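Local coordinates for protein endopolygalacturonase (Chondrostereum purpureum, PDB 1K5C) that probably hydrolyses the alpha-1,4 links of polygalacturonate, the pectin backbone of plant cell walls, as an endo-acting glycoside hydrolase of family 28, at residues A[128-133]-A[161-166]; A[155-160]-A[182-187]. All blocks are in the same frame, centred on the assembly; numbering follows the deposited sequence.

Contact 1: A[128-133]-A[161-166]. With NAG (2-acetamido-2-deoxy-beta-D-glucopyranose), chain C.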
ATOM      1  N   ASP A 128       6.951  13.557   9.866  1.00 12.49           N
ATOM      2  CA  ASP A 128       7.055  14.800  10.643  1.00 12.96           C
ATOM      3  C   ASP A 128       6.588  15.997   9.852  1.00 13.31           C
ATOM      4  O   ASP A 128       6.669  17.137  10.407  1.00 17.27           O
ATOM      5  CB  ASP A 128       8.478  15.013  11.188  1.00 13.94           C
ATOM      6  CG  ASP A 128       9.524  15.289  10.135  1.00 13.29           C
ATOM      7  OD1 ASP A 128       9.288  15.035   8.938  1.00 13.39           O
ATOM      8  OD2 ASP A 128      10.584  15.840  10.549  1.00 14.65           O
ATOM      9  N   ALA A 129       6.104  15.828   8.657  1.00 12.82           N
ATOM     10  CA  ALA A 129       5.626  16.864   7.745  1.00 12.62           C
ATOM     11  C   ALA A 129       5.153  16.112   6.494  1.00 12.33           C
ATOM     12  O   ALA A 129       5.114  14.871   6.503  1.00 13.45           O
ATOM     13  CB  ALA A 129       6.673  17.911   7.410  1.00 14.04           C
ATOM     14  N   HIS A 130       4.817  16.812   5.411  1.00 12.50           N
ATOM     15  CA  HIS A 130       4.276  16.061   4.276  1.00 11.94           C
ATOM     16  C   HIS A 130       5.344  15.154   3.664  1.00 11.78           C
ATOM     17  O   HIS A 130       6.519  15.515   3.539  1.00 12.95           O
ATOM     18  CB  HIS A 130       3.756  17.035   3.208  1.00 13.71           C
ATOM     19  CG  HIS A 130       2.675  16.364   2.362  1.00 14.71           C
ATOM     20  ND1 HIS A 130       1.354  16.490   2.769  1.00 16.49           N
ATOM     21  CD2 HIS A 130       2.568  15.461   1.437  1.00 16.21           C
ATOM     22  CE1 HIS A 130       0.493  15.833   2.033  1.00 16.55           C
ATOM     23  NE2 HIS A 130       1.276  15.187   1.168  1.00 15.83           N
ATOM     24  N   LEU A 131       4.916  13.953   3.262  1.00 11.89           N
ATOM     25  CA  LEU A 131       5.768  12.968   2.605  1.00 11.78           C
ATOM     26  C   LEU A 131       5.112  12.554   1.296  1.00 11.91           C
ATOM     27  O   LEU A 131       3.963  12.078   1.324  1.00 12.73           O
ATOM     28  CB  LEU A 131       5.993  11.779   3.560  1.00 12.05           C
ATOM     29  CG  LEU A 131       6.862  10.658   2.966  1.00 12.28           C
ATOM     30  CD1 LEU A 131       8.300  11.123   2.694  1.00 12.56           C
ATOM     31  CD2 LEU A 131       6.909   9.505   3.960  1.00 15.57           C
ATOM     32  N   THR A 132       5.834  12.735   0.196  1.00 11.71           N
ATOM     33  CA  THR A 132       5.333  12.417  -1.128  1.00 11.85           C
ATOM     34  C   THR A 132       6.199  11.355  -1.749  1.00 11.25           C
ATOM     35  O   THR A 132       7.442  11.507  -1.795  1.00 12.26           O
ATOM     36  CB  THR A 132       5.334  13.657  -2.041  1.00 12.90           C
ATOM     37  OG1 THR A 132       4.440  14.618  -1.440  1.00 14.43           O
ATOM     38  CG2 THR A 132       4.818  13.343  -3.434  1.00 14.50           C
ATOM     39  N   LEU A 133       5.568  10.291  -2.247  1.00 11.14           N
ATOM     40  CA  LEU A 133       6.227   9.239  -3.033  1.00 10.73           C
ATOM     41  C   LEU A 133       5.658   9.355  -4.454  1.00 11.24           C
ATOM     42  O   LEU A 133       4.431   9.308  -4.627  1.00 12.04           O
ATOM     43  CB  LEU A 133       5.952   7.848  -2.466  1.00 12.04           C
ATOM     44  CG  LEU A 133       6.814   7.369  -1.293  1.00 22.89           C
ATOM     45  CD1 LEU A 133       7.332   8.290  -0.270  1.00 19.08           C
ATOM     46  CD2 LEU A 133       6.146   6.130  -0.645  1.00 22.95           C
ATOM     47  N   ASN A 161      -0.371  12.695   6.565  1.00 11.06           N
ATOM     48  CA  ASN A 161       0.151  13.672   5.616  1.00 11.21           C
ATOM     49  C   ASN A 161       1.040  13.061   4.540  1.00 11.27           C
ATOM     50  O   ASN A 161       2.140  13.516   4.265  1.00 12.12           O
ATOM     51  CB  ASN A 161       0.936  14.788   6.374  1.00 12.31           C
ATOM     52  CG  ASN A 161       0.100  15.381   7.482  0.57 13.04           C
ATOM     53  OD1 ASN A 161      -1.084  15.700   7.329  0.57 15.21           O
ATOM     54  ND2 ASN A 161       0.781  15.568   8.630  0.57 13.65           N
ATOM     55  N   VAL A 162       0.502  12.013   3.900  1.00 11.53           N
ATOM     56  CA  VAL A 162       1.204  11.269   2.845  1.00 11.49           C
ATOM     57  C   VAL A 162       0.488  11.407   1.516  1.00 11.16           C
ATOM     58  O   VAL A 162      -0.757  11.312   1.461  1.00 12.28           O
ATOM     59  CB  VAL A 162       1.263   9.774   3.265  1.00 12.01           C
ATOM     60  CG1 VAL A 162       1.714   8.893   2.084  1.00 13.17           C
ATOM     61  CG2 VAL A 162       2.182   9.596   4.448  1.00 13.16           C
ATOM     62  N   THR A 163       1.267  11.571   0.439  1.00 11.04           N
ATOM     63  CA  THR A 163       0.759  11.483  -0.905  1.00 10.88           C
ATOM     64  C   THR A 163       1.587  10.446  -1.665  1.00 10.93           C
ATOM     65  O   THR A 163       2.822  10.547  -1.646  1.00 11.86           O
ATOM     66  CB  THR A 163       0.845  12.849  -1.630  1.00 12.62           C
ATOM     67  OG1 THR A 163       0.010  13.726  -0.879  1.00 13.78           O
ATOM     68  CG2 THR A 163       0.392  12.747  -3.103  1.00 14.07           C
ATOM     69  N   ILE A 164       0.925   9.488  -2.316  1.00 10.76           N
ATOM     70  CA  ILE A 164       1.566   8.507  -3.160  1.00 10.53           C
ATOM     71  C   ILE A 164       0.918   8.653  -4.535  1.00 10.69           C
ATOM     72  O   ILE A 164      -0.321   8.477  -4.644  1.00 11.07           O
ATOM     73  CB  ILE A 164       1.394   7.076  -2.583  1.00 10.67           C
ATOM     74  CG1 ILE A 164       2.150   6.997  -1.236  1.00 11.34           C
ATOM     75  CG2 ILE A 164       1.849   6.026  -3.588  1.00 11.95           C
ATOM     76  CD1 ILE A 164       1.801   5.776  -0.405  1.00 13.01           C
ATOM     77  N   GLN A 165       1.725   9.026  -5.536  1.00 10.65           N
ATOM     78  CA  GLN A 165       1.133   9.385  -6.840  1.00 10.82           C
ATOM     79  C   GLN A 165       2.046   8.884  -7.942  1.00 10.60           C
ATOM     80  O   GLN A 165       3.287   8.795  -7.792  1.00 11.08           O
ATOM     81  CB  GLN A 165       0.897  10.881  -6.971  1.00 11.95           C
ATOM     82  CG  GLN A 165       2.167  11.736  -6.806  1.00 12.76           C
ATOM     83  CD  GLN A 165       1.864  13.239  -6.797  1.00 14.60           C
ATOM     84  OE1 GLN A 165       0.802  13.662  -6.415  1.00 17.79           O
ATOM     85  NE2 GLN A 165       2.889  14.017  -7.199  1.00 17.50           N
ATOM     86  N   ASN A 166       1.415   8.596  -9.110  1.00 10.78           N
ATOM     87  CA  ASN A 166       2.173   8.246 -10.309  1.00 11.17           C
ATOM     88  C   ASN A 166       3.018   6.971 -10.109  1.00 10.91           C
ATOM     89  O   ASN A 166       3.998   6.777 -10.844  1.00 12.23           O
ATOM     90  CB  ASN A 166       3.091   9.376 -10.839  1.00 12.13           C
ATOM     91  CG  ASN A 166       2.312  10.656 -10.992  1.00 13.21           C
ATOM     92  OD1 ASN A 166       1.208  10.679 -11.523  1.00 15.16           O
ATOM     93  ND2 ASN A 166       2.894  11.758 -10.521  1.00 15.19           N
TER
HETATM   94  C1  NAG C2002       0.402  16.203   9.858  0.53 15.28           C
HETATM   95  C2  NAG C2002      -0.083  17.693   9.549  0.53 16.90           C
HETATM   96  C3  NAG C2002      -0.494  18.293  10.946  0.53 19.50           C
HETATM   97  C4  NAG C2002      -1.590  17.473  11.608  0.53 20.13           C
HETATM   98  C5  NAG C2002      -1.011  16.001  11.781  0.53 18.44           C
HETATM   99  C6  NAG C2002      -2.218  15.173  12.199  0.53 21.63           C
HETATM  100  C7  NAG C2002       1.306  18.792   7.855  0.53 16.36           C
HETATM  101  C8  NAG C2002       2.533  19.484   7.537  0.53 20.12           C
HETATM  102  N2  NAG C2002       1.098  18.428   9.120  0.53 17.29           N
HETATM  103  O3  NAG C2002      -0.926  19.663  10.754  0.53 22.94           O
HETATM  104  O4  NAG C2002      -1.841  17.866  12.986  0.53 22.39           O
HETATM  105  O5  NAG C2002      -0.781  15.567  10.386  0.53 16.20           O
HETATM  106  O6  NAG C2002      -2.811  14.931  10.934  0.53 27.55           O
HETATM  107  O7  NAG C2002       0.478  18.564   7.046  0.53 19.36           O
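Two successive rungs of the right-handed parallel beta-helix of family 28 meet where H130–L133 runs beside V162–Q165, the strand axes 4.7 Å apart. Four backbone bonds zip them: L131 N to N161 O (3.0 Å), T163 N to L131 O, L133 N to T163 O, and Q165 N to L133 O. L131, V162, L133 and I164 face the interior, and L133 CB lies 4.1 Å from I164 CG1, the two side chains pointing the same way. On the other face T132 and T163 stand side by side. H130 swings its ring across to the next rung because chi1 (-155°) holds CG away from the backbone N. One face lies over N161 O, 3.3 Å from the ring plane, while NE2 meets T163 OG1 at 2.8 Å in a nearly straight bond (167°); either atom could be the donor. N161 carries the glycan, its ND2 bonded covalently to C1 of NAG, and its OD1 accepts a hydrogen bond from N183. Q165 NE2 hydrogen-bonds D134 OD2. The ladder occupies the backbone N and O atoms the strands turn to each other, and the one side-chain bond, at the ring edge, is likely to limit the turning of the imidazole.

Contact 2: A[155-160]-A[182-187]. With NAG (2-acetamido-2-deoxy-beta-D-glucopyranose), chain C.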
ATOM      1  N   PHE A 155       2.721  -0.636  -0.929  1.00 10.20           N
ATOM      2  CA  PHE A 155       2.927   0.416   0.075  1.00 10.29           C
ATOM      3  C   PHE A 155       2.054   0.095   1.286  1.00 10.44           C
ATOM      4  O   PHE A 155       0.837  -0.058   1.134  1.00 11.65           O
ATOM      5  CB  PHE A 155       2.474   1.801  -0.458  1.00 10.69           C
ATOM      6  CG  PHE A 155       3.184   2.206  -1.729  1.00 10.73           C
ATOM      7  CD1 PHE A 155       4.414   2.895  -1.680  1.00 12.44           C
ATOM      8  CD2 PHE A 155       2.640   1.902  -2.985  1.00 11.99           C
ATOM      9  CE1 PHE A 155       5.049   3.246  -2.863  1.00 13.57           C
ATOM     10  CE2 PHE A 155       3.279   2.263  -4.145  1.00 13.10           C
ATOM     11  CZ  PHE A 155       4.498   2.909  -4.115  1.00 13.24           C
ATOM     12  N   ASP A 156       2.677   0.015   2.462  1.00 10.32           N
ATOM     13  CA  ASP A 156       1.961  -0.098   3.749  1.00 10.21           C
ATOM     14  C   ASP A 156       2.138   1.216   4.479  1.00 10.35           C
ATOM     15  O   ASP A 156       3.272   1.615   4.759  1.00 10.96           O
ATOM     16  CB  ASP A 156       2.528  -1.257   4.574  1.00 10.76           C
ATOM     17  CG  ASP A 156       2.268  -2.620   3.969  1.00 10.69           C
ATOM     18  OD1 ASP A 156       1.061  -2.795   3.520  1.00 11.37           O
ATOM     19  OD2 ASP A 156       3.109  -3.497   3.935  1.00 11.93           O
ATOM     20  N   VAL A 157       1.025   1.906   4.744  1.00 10.38           N
ATOM     21  CA  VAL A 157       1.085   3.254   5.294  1.00 10.19           C
ATOM     22  C   VAL A 157       0.494   3.314   6.678  1.00 10.31           C
ATOM     23  O   VAL A 157      -0.684   3.015   6.873  1.00 10.96           O
ATOM     24  CB  VAL A 157       0.343   4.252   4.357  1.00 10.55           C
ATOM     25  CG1 VAL A 157       0.450   5.673   4.915  1.00 12.02           C
ATOM     26  CG2 VAL A 157       0.904   4.170   2.928  1.00 12.25           C
ATOM     27  N   SER A 158       1.318   3.757   7.636  1.00 10.65           N
ATOM     28  CA  SER A 158       0.897   4.118   9.017  1.00 11.00           C
ATOM     29  C   SER A 158       1.512   5.488   9.287  1.00 10.98           C
ATOM     30  O   SER A 158       2.645   5.568   9.778  1.00 11.92           O
ATOM     31  CB  SER A 158       1.287   3.072  10.036  1.00 11.77           C
ATOM     32  OG  SER A 158       0.551   1.855   9.848  1.00 12.29           O
ATOM     33  N   ALA A 159       0.800   6.526   8.901  1.00 11.02           N
ATOM     34  CA  ALA A 159       1.438   7.858   8.845  1.00 11.75           C
ATOM     35  C   ALA A 159       0.360   8.880   8.534  1.00 10.99           C
ATOM     36  O   ALA A 159      -0.651   8.599   7.911  1.00 11.68           O
ATOM     37  CB  ALA A 159       2.449   7.879   7.682  1.00 13.72           C
ATOM     38  N   ASN A 160       0.663  10.136   8.943  1.00 11.71           N
ATOM     39  CA  ASN A 160      -0.143  11.284   8.534  1.00 11.27           C
ATOM     40  C   ASN A 160       0.471  11.984   7.333  1.00 11.47           C
ATOM     41  O   ASN A 160       1.696  11.986   7.148  1.00 12.04           O
ATOM     42  CB  ASN A 160      -0.250  12.283   9.703  1.00 12.29           C
ATOM     43  CG  ASN A 160      -0.832  11.635  10.949  1.00 12.56           C
ATOM     44  OD1 ASN A 160      -1.825  10.931  10.891  1.00 13.18           O
ATOM     45  ND2 ASN A 160      -0.228  11.945  12.067  1.00 15.78           N
ATOM     46  N   ASN A 182      -3.996  10.061   9.216  1.00 11.49           N
ATOM     47  CA  ASN A 182      -4.875  11.093   8.697  1.00 11.19           C
ATOM     48  C   ASN A 182      -4.236  11.779   7.503  1.00 10.70           C
ATOM     49  O   ASN A 182      -3.045  12.055   7.505  1.00 11.74           O
ATOM     50  CB  ASN A 182      -5.130  12.165   9.786  1.00 12.33           C
ATOM     51  CG  ASN A 182      -6.102  13.239   9.312  1.00 12.93           C
ATOM     52  OD1 ASN A 182      -7.294  12.937   9.102  1.00 13.59           O
ATOM     53  ND2 ASN A 182      -5.632  14.460   9.105  1.00 15.56           N
ATOM     54  N   ASN A 183      -5.084  12.118   6.497  1.00 11.08           N
ATOM     55  CA  ASN A 183      -4.699  12.975   5.363  1.00 11.52           C
ATOM     56  C   ASN A 183      -3.722  12.202   4.456  1.00 11.29           C
ATOM     57  O   ASN A 183      -2.517  12.503   4.400  1.00 12.69           O
ATOM     58  CB  ASN A 183      -4.097  14.305   5.835  1.00 12.59           C
ATOM     59  CG  ASN A 183      -3.685  15.152   4.626  1.00 16.56           C
ATOM     60  OD1 ASN A 183      -4.229  15.019   3.511  1.00 19.60           O
ATOM     61  ND2 ASN A 183      -2.684  15.998   4.854  1.00 18.24           N
ATOM     62  N   ILE A 184      -4.271  11.233   3.791  1.00 11.68           N
ATOM     63  CA  ILE A 184      -3.527  10.327   2.921  1.00 11.55           C
ATOM     64  C   ILE A 184      -4.187  10.332   1.537  1.00 11.54           C
ATOM     65  O   ILE A 184      -5.386  10.105   1.431  1.00 13.23           O
ATOM     66  CB  ILE A 184      -3.464   8.895   3.521  1.00 12.27           C
ATOM     67  CG1 ILE A 184      -2.772   8.927   4.894  1.00 13.12           C
ATOM     68  CG2 ILE A 184      -2.745   7.943   2.543  1.00 13.05           C
ATOM     69  CD1 ILE A 184      -3.143   7.782   5.768  1.00 18.50           C
ATOM     70  N   ARG A 185      -3.355  10.585   0.526  1.00 11.26           N
ATOM     71  CA  ARG A 185      -3.824  10.713  -0.849  1.00 10.90           C
ATOM     72  C   ARG A 185      -3.089   9.677  -1.713  1.00 10.60           C
ATOM     73  O   ARG A 185      -1.864   9.612  -1.664  1.00 12.08           O
ATOM     74  CB  ARG A 185      -3.580  12.120  -1.367  1.00 11.99           C
ATOM     75  CG  ARG A 185      -4.112  12.341  -2.779  1.00 14.67           C
ATOM     76  CD  ARG A 185      -3.800  13.794  -3.174  1.00 17.93           C
ATOM     77  NE  ARG A 185      -4.981  14.420  -2.925  1.00 37.36           N
ATOM     78  CZ  ARG A 185      -6.052  14.853  -3.583  1.00 22.74           C
ATOM     79  NH1 ARG A 185      -6.352  14.827  -4.840  1.00 30.38           N
ATOM     80  NH2 ARG A 185      -6.791  15.325  -2.618  1.00 22.21           N
ATOM     81  N   PHE A 186      -3.852   8.877  -2.458  1.00 10.47           N
ATOM     82  CA  PHE A 186      -3.314   7.839  -3.349  1.00 10.27           C
ATOM     83  C   PHE A 186      -3.887   8.205  -4.745  1.00 10.17           C
ATOM     84  O   PHE A 186      -5.093   7.976  -4.969  1.00 10.44           O
ATOM     85  CB  PHE A 186      -3.730   6.473  -2.873  1.00 10.89           C
ATOM     86  CG  PHE A 186      -3.124   5.299  -3.637  1.00 10.36           C
ATOM     87  CD1 PHE A 186      -1.785   4.969  -3.412  1.00 10.68           C
ATOM     88  CD2 PHE A 186      -3.877   4.542  -4.521  1.00 10.92           C
ATOM     89  CE1 PHE A 186      -1.226   3.866  -4.095  1.00 11.03           C
ATOM     90  CE2 PHE A 186      -3.319   3.452  -5.194  1.00 11.29           C
ATOM     91  CZ  PHE A 186      -1.999   3.112  -4.968  1.00 11.49           C
ATOM     92  N   GLU A 187      -3.074   8.818  -5.605  1.00 10.84           N
ATOM     93  CA  GLU A 187      -3.591   9.422  -6.823  1.00 10.68           C
ATOM     94  C   GLU A 187      -2.770   9.014  -8.061  1.00 10.49           C
ATOM     95  O   GLU A 187      -1.542   9.061  -8.081  1.00 11.13           O
ATOM     96  CB  GLU A 187      -3.599  10.964  -6.702  1.00 11.63           C
ATOM     97  CG  GLU A 187      -4.194  11.649  -7.923  1.00 12.72           C
ATOM     98  CD  GLU A 187      -4.593  13.093  -7.688  1.00 13.85           C
ATOM     99  OE1 GLU A 187      -4.080  13.744  -6.771  1.00 16.56           O
ATOM    100  OE2 GLU A 187      -5.426  13.590  -8.496  1.00 17.95           O
TER
HETATM  101  C1  NAG C2002       0.402  16.203   9.858  0.53 15.28           C
HETATM  102  C2  NAG C2002      -0.083  17.693   9.549  0.53 16.90           C
HETATM  103  C3  NAG C2002      -0.494  18.293  10.946  0.53 19.50           C
HETATM  104  C4  NAG C2002      -1.590  17.473  11.608  0.53 20.13           C
HETATM  105  C5  NAG C2002      -1.011  16.001  11.781  0.53 18.44           C
HETATM  106  C6  NAG C2002      -2.218  15.173  12.199  0.53 21.63           C
HETATM  107  C7  NAG C2002       1.306  18.792   7.855  0.53 16.36           C
HETATM  108  C8  NAG C2002       2.533  19.484   7.537  0.53 20.12           C
HETATM  109  N2  NAG C2002       1.098  18.428   9.120  0.53 17.29           N
HETATM  110  O3  NAG C2002      -0.926  19.663  10.754  0.53 22.94           O
HETATM  111  O4  NAG C2002      -1.841  17.866  12.986  0.53 22.39           O
HETATM  112  O5  NAG C2002      -0.781  15.567  10.386  0.53 16.20           O
HETATM  113  O6  NAG C2002      -2.811  14.931  10.934  0.53 27.55           O
HETATM  114  O7  NAG C2002       0.478  18.564   7.046  0.53 19.36           O
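The rings of F155 and F186 meet inside the coil: F155 CD2 lies 4.5 Å from F186 CE1, at the edge of the F186 ring and near its plane. The other flat group is the amide of N160, whose OD1 meets N182 N in the carbonyl plane, on a lone pair; this hydrogen bond is 2.9 Å long, with 158° at the hydrogen. CG of N160 sits anti to the carbonyl carbon (chi1 -57°), which carries the amide over to the next corner, and N160 CA also sends a CA-H...O contact to N182 O at 3.2 Å. With the amide cut back to an alanine, N182 N is likely to lose its acceptor and the two corners the one hydrogen bond that joins them across this contact. Beside them is the N161 sugar: N160 CB comes to 3.4 Å from NAG O5. Deeper in, I184 CD1 reaches to 4.3 Å from V157 CG1 and 3.4 Å from A159 O. The salt bridge of R185 with E187 lies within 182-187 and not across the contact. Strand 162-170, beside 184-187 in the sheet, closes one side, I164 touching V157 and F186 and C167 touching F155; strand 176-179 pairs with 155-158 and supplies I178 to I184 and I176 to F186, while strand 207-221 continues the sheet beyond 184-187.

In the fold
The two contacts share the wall of the beta-helix that contains strands 162-170 and 184-187. Contact 1 is a neighbour-to-neighbour ladder within that wall, partly buried, made mostly of backbone bonds with a polar outer face. Contact 2 is buried and spans the interior between two walls, so apolar side chains meet loosely across the interior, while the N160–N182 corner adds a single hydrogen bond. They interlock through I164, whose CG2 packs on F186 CD1 at 3.8 Å, and through probable backbone bonds that carry the ladder of contact 1 on to R185. At the rim, both touch the same NAG: contact 1 holds its attachment, contact 2 its flank.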